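Local coordinates for beta-lactamase/D-alanine Carboxypeptidase (Yersinia pestis, PDB 3RJU), which probably hydrolyses beta-lactams or D-alanine-ended peptidoglycan peptides, as a serine hydrolase of the beta-lactamase and penicillin-binding protein family, at residues L28-D32 / Q237-Q241; A260-R265 / Q279-L285; D295-I299 / N343-A347. All coordinates share one frame; numbering follows the deposited sequence. Where two conformers were deposited one is given.

Contact 1: L28-D32 / Q237-Q241; sequences LVVID and QHWMQ
Val29 meets Gln237 where strand 25-32 packs against helix 233-241, an example of the helix-on-sheet packing that builds alpha-beta sandwiches. The strand and helix segments run roughly the same way, 31° apart, with axes 9.4 Å from each other. At Val29 the CG1 methyl does the touching: it lies 3.7 Å from CB of Gln237, and the two side chains cross at about a right angle. Gln237 is therefore used here for its aliphatic root and not for its amide. The valine carbonyl also carries packing, since Val29 O sits 3.7 Å from CE, the terminal methyl of Met240, which is present as selenomethionine. Val30 points to the other side of the sheet, where Val10 of helix 6-20 lies against it.

Ile31 brings the side chain round to the helix again and reaches furthest into it. With chi1 at -64° its CG1 arm sits beside the backbone N, and the arm continues extended, carrying CD1 up to the helix backbone. Ile31 CD1 comes to 3.6 Å from the carbonyl O of Gln237, an oxygen already engaged by Gln241 N at 3.0 Å in the i to i+4 bond of the helix. Ile31 CD1 also lies 3.7 Å from CE of Met240, the two chains sliding past each other in opposite directions. On the second branch, Ile31 CG2 approaches OE1 of Gln241 at 3.6 Å, the glutamine being folded back at chi2. Its NE2 is bonded to the Leu244 backbone carbonyl, which ties down the amide.

The chemistry is thus van der Waals throughout. Methyl groups of the strand fill in around a selenomethionine methyl, the stem of Gln237, and both the CB and the amide end of Gln241. Polar groups at the interface have partners of their own: Gln237 O takes Gln241 N, Val29 shares a backbone bond with Phe324, and Gln241 NE2 is held by Leu244 O.

Contact 2: A260-R265 / Q279-L285; sequences ALYFQR and QADALGL
A classic beta bulge joins an edge strand, 261-264, to its antiparallel neighbour, 282-284: Tyr262 and Phe263 both face Leu283. The carbonyl O of Leu283 consequently accepts twice, from Tyr262 N at 2.9 Å and from Phe263 N at 3.1 Å. The return bond, Leu283 N to Phe263 O, is short at 2.7 Å, and regular pairing resumes at the non-hydrogen-bonded pair Gln264 and Ala282. Beyond it Arg265 N reaches Asp281 O at 2.9 Å, the donor standing well above the carbonyl plane.

The arginine side chain runs fully extended from CG to NE alongside the partner segment. Arg265 NH1 gives a hydrogen bond of 2.9 Å to Ala280 O, which lies in the guanidinium plane, while Gln279 CG packs over one face and the glutamine amide is stacked at 19° to the guanidinium. That amide is held by a nearly straight bond (170°) from Gln279 NE2 to Asp281 OD1, the oxygen lying in the amide plane. Asp275 forms a salt bridge with the same NH1, so that nitrogen serves a carbonyl and a carboxylate. At the other end the Tyr262 ring meets Leu285 obliquely, Tyr262 CE2 to Leu285 CD2 being 3.6 Å, and one water links Ala260 O to Leu285 N.

Around this ribbon, Leu285 reaches helices 64-77 and 108-113, and Tyr262 touches the latter through Leu109. Across strand 282-284, Tyr289 of strand 288-290 pairs with both Asp281 and Ala282 in a second classic bulge.

Contact 3: D295-I299 / N343-A347; sequences DLPGI and NQLVA
Leu296 turns its CG to the side of its own backbone N (chi1 -63°), and the chain then sends CD1 straight on while CD2 is left to meet helix 336-349. Leu296 CD2 settles 3.6 Å from the carbonyl O of Asn343, close to the helical bond in which that oxygen takes Ala347 N at 2.9 Å. Ile299 uses a similar first torsion, -71°, followed by an extended arm; Ile299 CD1 lies 3.7 Å from OD1 of Asn343, the two side chains crossing at a slant.

Between these two the proline ring fits against the next turn of the helix. CD of Pro297 rests 3.8 Å from CB of Ala347, and CG of Pro297 is 4.0 Å from CG1 of Val346. The loop backbone comes close as well, with Asp295 O 3.4 Å from Ala347 CB. A glycerol molecule, probably from the crystallisation liquor, is bound beside the proline ring.

Strand 309-316 packs against the same residues, touching Pro297 and Val346 through Val316 and both Ile299 and Asn343 through Ala314. Asn343 OD1 is hydrogen-bonded to Tyr312 OH, a bond that would hold the amide's orientation. The loop leading into strand 299-306 thus lies on the C-terminal helix by van der Waals contact, partly methyl against methyl or ring and partly methyl against carbonyl or amide oxygen. Both Asn343 oxygens touched are bonded: O takes Ala347 N, and OD1 pairs with Tyr312 OH.

In the fold
The three contacts sample one antiparallel sheet at different places. Contact 1 is buried against helix 233-241 on strand 25-32, near one margin; contact 2 lies at the opposite margin, partly buried; contact 3, also partly buried, is where a loop enters strand 299-306 against helix 336-349. Contacts 1 and 3 join sheet or loop to helix by van der Waals packing. Their segments touch through Val30 and Leu345, residues outside either interface, which puts helix 336-349 on the face of strand 25-32 away from helix 233-241. Contact 2 is strand to strand, and its backbone bonds, bulge and arginine set it apart. Its centre is about 23 Å from that of contact 1.

Contact 1: L28-D32 / Q237-Q241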
loop_
_atom_site.group_PDB
_atom_site.type_symbol
_atom_site.label_atom_id
_atom_site.label_comp_id
_atom_site.label_asym_id
_atom_site.label_seq_id
_atom_site.Cartn_x
_atom_site.Cartn_y
_atom_site.Cartn_z
ATOM N N LEU A 28 11.373 2.772 11.435
ATOM C CA LEU A 28 10.508 3.946 11.396
ATOM C C LEU A 28 11.215 5.027 10.580
ATOM O O LEU A 28 12.399 5.327 10.825
ATOM C CB LEU A 28 10.258 4.462 12.828
ATOM C CG LEU A 28 9.384 5.717 12.980
ATOM C CD1 LEU A 28 7.922 5.443 12.642
ATOM C CD2 LEU A 28 9.497 6.226 14.415
ATOM N N VAL A 29 10.492 5.609 9.624
ATOM C CA VAL A 29 11.033 6.640 8.762
ATOM C C VAL A 29 10.116 7.839 8.867
ATOM O O VAL A 29 8.914 7.739 8.575
ATOM C CB VAL A 29 11.065 6.194 7.277
ATOM C CG1 VAL A 29 11.563 7.338 6.378
ATOM C CG2 VAL A 29 11.939 4.950 7.115
ATOM N N VAL A 30 10.683 8.976 9.270
ATOM C CA VAL A 30 9.910 10.196 9.429
ATOM C C VAL A 30 10.488 11.271 8.520
ATOM O O VAL A 30 11.691 11.552 8.570
ATOM C CB VAL A 30 9.943 10.696 10.903
ATOM C CG1 VAL A 30 9.145 11.992 11.064
ATOM C CG2 VAL A 30 9.408 9.622 11.850
ATOM N N ILE A 31 9.632 11.884 7.705
ATOM C CA ILE A 31 10.038 13.020 6.892
ATOM C C ILE A 31 9.230 14.207 7.355
ATOM O O ILE A 31 8.013 14.138 7.403
ATOM C CB ILE A 31 9.782 12.798 5.387
ATOM C CG1 ILE A 31 10.632 11.641 4.867
ATOM C CG2 ILE A 31 10.099 14.090 4.603
ATOM C CD1 ILE A 31 10.316 11.181 3.439
ATOM N N ASP A 32 9.908 15.298 7.700
ATOM C CA ASP A 32 9.227 16.499 8.159
ATOM C C ASP A 32 9.951 17.674 7.522
ATOM O O ASP A 32 10.988 18.119 8.010
ATOM C CB ASP A 32 9.264 16.567 9.686
ATOM C CG ASP A 32 8.482 17.750 10.247
ATOM O OD1 ASP A 32 8.362 18.796 9.566
ATOM O OD2 ASP A 32 8.009 17.636 11.397
ATOM N N GLN A 237 11.618 5.513 2.058
ATOM C CA GLN A 237 11.845 6.930 2.331
ATOM C C GLN A 237 11.803 7.731 1.019
ATOM O O GLN A 237 11.146 8.772 0.921
ATOM C CB GLN A 237 13.194 7.168 3.021
ATOM C CG GLN A 237 13.480 8.629 3.281
ATOM C CD GLN A 237 14.957 8.897 3.563
ATOM O OE1 GLN A 237 15.636 8.082 4.194
ATOM N NE2 GLN A 237 15.460 10.042 3.092
ATOM N N HIS A 238 12.530 7.251 0.012
ATOM C CA HIS A 238 12.592 7.947 -1.269
ATOM C C HIS A 238 11.222 8.028 -1.942
ATOM O O HIS A 238 10.875 9.069 -2.505
ATOM C CB HIS A 238 13.631 7.294 -2.191
ATOM C CG HIS A 238 15.027 7.367 -1.660
ATOM N ND1 HIS A 238 15.602 8.552 -1.252
ATOM C CD2 HIS A 238 15.960 6.407 -1.454
ATOM C CE1 HIS A 238 16.829 8.321 -0.818
ATOM N NE2 HIS A 238 17.071 7.025 -0.929
ATOM N N TRP A 239 10.441 6.952 -1.857
ATOM C CA TRP A 239 9.105 6.935 -2.444
ATOM C C TRP A 239 8.195 7.936 -1.742
ATOM O O TRP A 239 7.502 8.741 -2.381
ATOM C CB TRP A 239 8.488 5.531 -2.381
ATOM C CG TRP A 239 7.246 5.428 -3.195
ATOM C CD1 TRP A 239 7.179 5.238 -4.535
ATOM C CD2 TRP A 239 5.892 5.527 -2.732
ATOM N NE1 TRP A 239 5.864 5.220 -4.949
ATOM C CE2 TRP A 239 5.052 5.384 -3.861
ATOM C CE3 TRP A 239 5.308 5.706 -1.475
ATOM C CZ2 TRP A 239 3.656 5.428 -3.774
ATOM C CZ3 TRP A 239 3.923 5.758 -1.387
ATOM C CH2 TRP A 239 3.115 5.611 -2.532
HETATM N N MSE A 240 8.207 7.900 -0.417
HETATM C CA MSE A 240 7.325 8.757 0.355
HETATM C C MSE A 240 7.681 10.238 0.131
HETATM O O MSE A 240 6.800 11.101 0.107
HETATM C CB MSE A 240 7.426 8.391 1.839
HETATM C CG MSE A 240 6.483 9.188 2.702
HETATM SE SE MSE A 240 6.244 8.446 4.498
HETATM C CE MSE A 240 8.028 8.793 5.193
ATOM N N GLN A 241 8.968 10.527 -0.039
ATOM C CA GLN A 241 9.444 11.906 -0.196
ATOM C C GLN A 241 8.780 12.617 -1.376
ATOM O O GLN A 241 8.611 13.837 -1.354
ATOM C CB GLN A 241 10.977 11.932 -0.365
ATOM C CG GLN A 241 11.592 13.351 -0.506
ATOM C CD GLN A 241 11.439 14.171 0.748
ATOM O OE1 GLN A 241 12.187 13.989 1.707
ATOM N NE2 GLN A 241 10.441 15.055 0.770
#

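Contact 2: A260-R265 / Q279-L285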
loop_
_atom_site.group_PDB
_atom_site.type_symbol
_atom_site.label_atom_id
_atom_site.label_comp_id
_atom_site.label_asym_id
_atom_site.label_seq_id
_atom_site.Cartn_x
_atom_site.Cartn_y
_atom_site.Cartn_z
ATOM N N ALA A 260 -6.004 12.167 -4.977
ATOM C CA ALA A 260 -7.360 12.673 -5.169
ATOM C C ALA A 260 -8.369 11.740 -4.508
ATOM O O ALA A 260 -8.234 10.507 -4.547
ATOM C CB ALA A 260 -7.669 12.812 -6.655
ATOM N N LEU A 261 -9.393 12.331 -3.909
ATOM C CA LEU A 261 -10.409 11.554 -3.232
ATOM C C LEU A 261 -11.636 11.412 -4.110
ATOM O O LEU A 261 -12.065 12.376 -4.741
ATOM C CB LEU A 261 -10.787 12.230 -1.933
ATOM C CG LEU A 261 -9.586 12.306 -0.990
ATOM C CD1 LEU A 261 -9.961 13.150 0.191
ATOM C CD2 LEU A 261 -9.147 10.908 -0.552
ATOM N N TYR A 262 -12.213 10.216 -4.115
ATOM C CA TYR A 262 -13.306 9.884 -5.034
ATOM C C TYR A 262 -14.628 9.565 -4.375
ATOM O O TYR A 262 -15.689 9.794 -4.981
ATOM C CB TYR A 262 -12.902 8.762 -5.997
ATOM C CG TYR A 262 -11.965 9.267 -7.057
ATOM C CD1 TYR A 262 -12.441 9.733 -8.283
ATOM C CD2 TYR A 262 -10.602 9.365 -6.811
ATOM C CE1 TYR A 262 -11.575 10.223 -9.251
ATOM C CE2 TYR A 262 -9.724 9.844 -7.780
ATOM C CZ TYR A 262 -10.212 10.292 -8.987
ATOM O OH TYR A 262 -9.346 10.781 -9.933
ATOM N N PHE A 263 -14.588 9.028 -3.153
ATOM C CA PHE A 263 -15.826 8.737 -2.430
ATOM C C PHE A 263 -15.742 9.236 -0.998
ATOM O O PHE A 263 -14.916 8.763 -0.216
ATOM C CB PHE A 263 -16.132 7.231 -2.422
ATOM C CG PHE A 263 -16.349 6.654 -3.789
ATOM C CD1 PHE A 263 -17.626 6.594 -4.350
ATOM C CD2 PHE A 263 -15.278 6.176 -4.526
ATOM C CE1 PHE A 263 -17.816 6.079 -5.625
ATOM C CE2 PHE A 263 -15.466 5.652 -5.789
ATOM C CZ PHE A 263 -16.734 5.613 -6.343
ATOM N N GLN A 264 -16.605 10.177 -0.643
ATOM C CA GLN A 264 -16.800 10.503 0.763
ATOM C C GLN A 264 -17.518 9.322 1.421
ATOM O O GLN A 264 -18.293 8.613 0.765
ATOM C CB GLN A 264 -17.658 11.756 0.893
ATOM C CG GLN A 264 -16.991 12.993 0.321
ATOM C CD GLN A 264 -15.663 13.313 0.999
ATOM O OE1 GLN A 264 -15.551 13.256 2.215
ATOM N NE2 GLN A 264 -14.647 13.639 0.203
ATOM N N ARG A 265 -17.292 9.112 2.711
ATOM C CA ARG A 265 -17.902 7.977 3.389
ATOM C C ARG A 265 -19.421 7.971 3.200
ATOM O O ARG A 265 -20.029 6.926 2.945
ATOM C CB ARG A 265 -17.563 8.003 4.887
ATOM C CG ARG A 265 -17.870 6.702 5.577
ATOM C CD ARG A 265 -17.537 6.746 7.069
ATOM N NE ARG A 265 -17.795 5.460 7.706
ATOM C CZ ARG A 265 -16.916 4.457 7.762
ATOM N NH1 ARG A 265 -15.697 4.593 7.246
ATOM N NH2 ARG A 265 -17.257 3.310 8.334
ATOM N N GLN A 279 -11.596 5.465 11.411
ATOM C CA GLN A 279 -12.676 5.652 10.447
ATOM C C GLN A 279 -12.194 6.319 9.168
ATOM O O GLN A 279 -11.545 7.368 9.215
ATOM C CB GLN A 279 -13.792 6.492 11.050
ATOM C CG GLN A 279 -14.906 6.814 10.076
ATOM C CD GLN A 279 -16.066 7.494 10.771
ATOM O OE1 GLN A 279 -16.752 6.889 11.604
ATOM N NE2 GLN A 279 -16.272 8.774 10.461
ATOM N N ALA A 280 -12.533 5.696 8.037
ATOM C CA ALA A 280 -12.242 6.248 6.730
ATOM C C ALA A 280 -13.294 7.283 6.395
ATOM O O ALA A 280 -14.470 6.957 6.225
ATOM C CB ALA A 280 -12.244 5.143 5.666
ATOM N N ASP A 281 -12.879 8.538 6.304
ATOM C CA ASP A 281 -13.819 9.598 5.944
ATOM C C ASP A 281 -13.951 9.819 4.436
ATOM O O ASP A 281 -14.978 10.329 3.957
ATOM C CB ASP A 281 -13.460 10.876 6.683
ATOM C CG ASP A 281 -13.663 10.727 8.170
ATOM O OD1 ASP A 281 -14.782 10.319 8.550
ATOM O OD2 ASP A 281 -12.712 10.965 8.944
ATOM N N ALA A 282 -12.922 9.428 3.683
ATOM C CA ALA A 282 -13.011 9.445 2.223
ATOM C C ALA A 282 -12.072 8.407 1.661
ATOM O O ALA A 282 -11.038 8.095 2.274
ATOM C CB ALA A 282 -12.713 10.852 1.642
ATOM N N LEU A 283 -12.440 7.846 0.511
ATOM C CA LEU A 283 -11.608 6.855 -0.153
ATOM C C LEU A 283 -11.014 7.458 -1.414
ATOM O O LEU A 283 -11.733 8.091 -2.217
ATOM C CB LEU A 283 -12.446 5.632 -0.543
ATOM C CG LEU A 283 -13.232 4.932 0.570
ATOM C CD1 LEU A 283 -13.834 3.619 0.064
ATOM C CD2 LEU A 283 -12.387 4.719 1.798
ATOM N N GLY A 284 -9.708 7.276 -1.591
ATOM C CA GLY A 284 -9.061 7.653 -2.828
ATOM C C GLY A 284 -8.653 6.424 -3.619
ATOM O O GLY A 284 -9.301 5.362 -3.564
ATOM N N LEU A 285 -7.558 6.569 -4.348
ATOM C CA LEU A 285 -7.012 5.512 -5.171
ATOM C C LEU A 285 -6.047 4.748 -4.268
ATOM O O LEU A 285 -4.836 5.028 -4.229
ATOM C CB LEU A 285 -6.292 6.125 -6.381
ATOM C CG LEU A 285 -7.179 7.115 -7.180
ATOM C CD1 LEU A 285 -6.404 7.780 -8.315
ATOM C CD2 LEU A 285 -8.501 6.463 -7.701
HETATM O O HOH W 1 -6.154 8.896 -3.833
#

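Contact 3: D295-I299 / N343-A347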
loop_
_atom_site.group_PDB
_atom_site.type_symbol
_atom_site.label_atom_id
_atom_site.label_comp_id
_atom_site.label_asym_id
_atom_site.label_seq_id
_atom_site.Cartn_x
_atom_site.Cartn_y
_atom_site.Cartn_z
ATOM N N ASP A 295 -7.732 14.817 18.812
ATOM C CA ASP A 295 -6.521 15.607 18.721
ATOM C C ASP A 295 -5.681 15.178 17.527
ATOM O O ASP A 295 -4.469 15.411 17.502
ATOM C CB ASP A 295 -5.713 15.422 19.996
ATOM C CG ASP A 295 -5.873 14.039 20.572
ATOM O OD1 ASP A 295 -5.447 13.070 19.907
ATOM O OD2 ASP A 295 -6.439 13.916 21.681
ATOM N N LEU A 296 -6.313 14.544 16.540
ATOM C CA LEU A 296 -5.566 14.108 15.368
ATOM C C LEU A 296 -5.850 15.035 14.187
ATOM O O LEU A 296 -6.965 15.541 14.041
ATOM C CB LEU A 296 -5.937 12.678 14.988
ATOM C CG LEU A 296 -5.626 11.584 16.011
ATOM C CD1 LEU A 296 -6.102 10.233 15.489
ATOM C CD2 LEU A 296 -4.127 11.537 16.361
ATOM N N PRO A 297 -4.834 15.278 13.349
ATOM C CA PRO A 297 -5.039 16.077 12.139
ATOM C C PRO A 297 -5.674 15.244 11.024
ATOM O O PRO A 297 -5.866 14.041 11.206
ATOM C CB PRO A 297 -3.617 16.473 11.753
ATOM C CG PRO A 297 -2.775 15.313 12.208
ATOM C CD PRO A 297 -3.432 14.836 13.496
ATOM N N GLY A 298 -6.018 15.880 9.907
ATOM C CA GLY A 298 -6.472 15.151 8.733
ATOM C C GLY A 298 -5.282 14.416 8.161
ATOM O O GLY A 298 -4.225 15.009 7.939
ATOM N N ILE A 299 -5.455 13.119 7.940
ATOM C CA ILE A 299 -4.357 12.241 7.598
ATOM C C ILE A 299 -4.692 11.420 6.361
ATOM O O ILE A 299 -5.785 10.858 6.257
ATOM C CB ILE A 299 -4.072 11.278 8.789
ATOM C CG1 ILE A 299 -3.429 12.057 9.954
ATOM C CG2 ILE A 299 -3.196 10.085 8.348
ATOM C CD1 ILE A 299 -3.374 11.271 11.267
ATOM N N ASN A 343 -0.115 7.796 14.385
ATOM C CA ASN A 343 -1.030 8.921 14.238
ATOM C C ASN A 343 -0.792 9.974 15.314
ATOM O O ASN A 343 -0.827 11.175 15.045
ATOM C CB ASN A 343 -2.491 8.455 14.235
ATOM C CG ASN A 343 -2.836 7.644 12.997
ATOM O OD1 ASN A 343 -2.236 7.849 11.922
ATOM N ND2 ASN A 343 -3.796 6.709 13.135
ATOM N N GLN A 344 -0.528 9.517 16.532
ATOM C CA GLN A 344 -0.219 10.448 17.606
ATOM C C GLN A 344 1.111 11.160 17.389
ATOM O O GLN A 344 1.241 12.343 17.708
ATOM C CB GLN A 344 -0.256 9.735 18.951
ATOM C CG GLN A 344 -1.655 9.305 19.303
ATOM C CD GLN A 344 -1.711 8.421 20.520
ATOM O OE1 GLN A 344 -0.786 8.408 21.338
ATOM N NE2 GLN A 344 -2.802 7.675 20.656
ATOM N N LEU A 345 2.099 10.441 16.859
ATOM C CA LEU A 345 3.359 11.070 16.468
ATOM C C LEU A 345 3.101 12.171 15.428
ATOM O O LEU A 345 3.604 13.289 15.547
ATOM C CB LEU A 345 4.333 10.029 15.913
ATOM C CG LEU A 345 5.623 10.553 15.250
ATOM C CD1 LEU A 345 6.447 11.454 16.184
ATOM C CD2 LEU A 345 6.457 9.379 14.766
ATOM N N VAL A 346 2.314 11.843 14.405
ATOM C CA VAL A 346 2.003 12.813 13.355
ATOM C C VAL A 346 1.314 14.042 13.975
ATOM O O VAL A 346 1.608 15.188 13.612
ATOM C CB VAL A 346 1.131 12.180 12.244
ATOM C CG1 VAL A 346 0.560 13.248 11.326
ATOM C CG2 VAL A 346 1.957 11.182 11.435
ATOM N N ALA A 347 0.437 13.801 14.940
ATOM C CA ALA A 347 -0.283 14.896 15.598
ATOM C C ALA A 347 0.688 15.829 16.332
ATOM O O ALA A 347 0.509 17.054 16.331
ATOM C CB ALA A 347 -1.331 14.354 16.567
#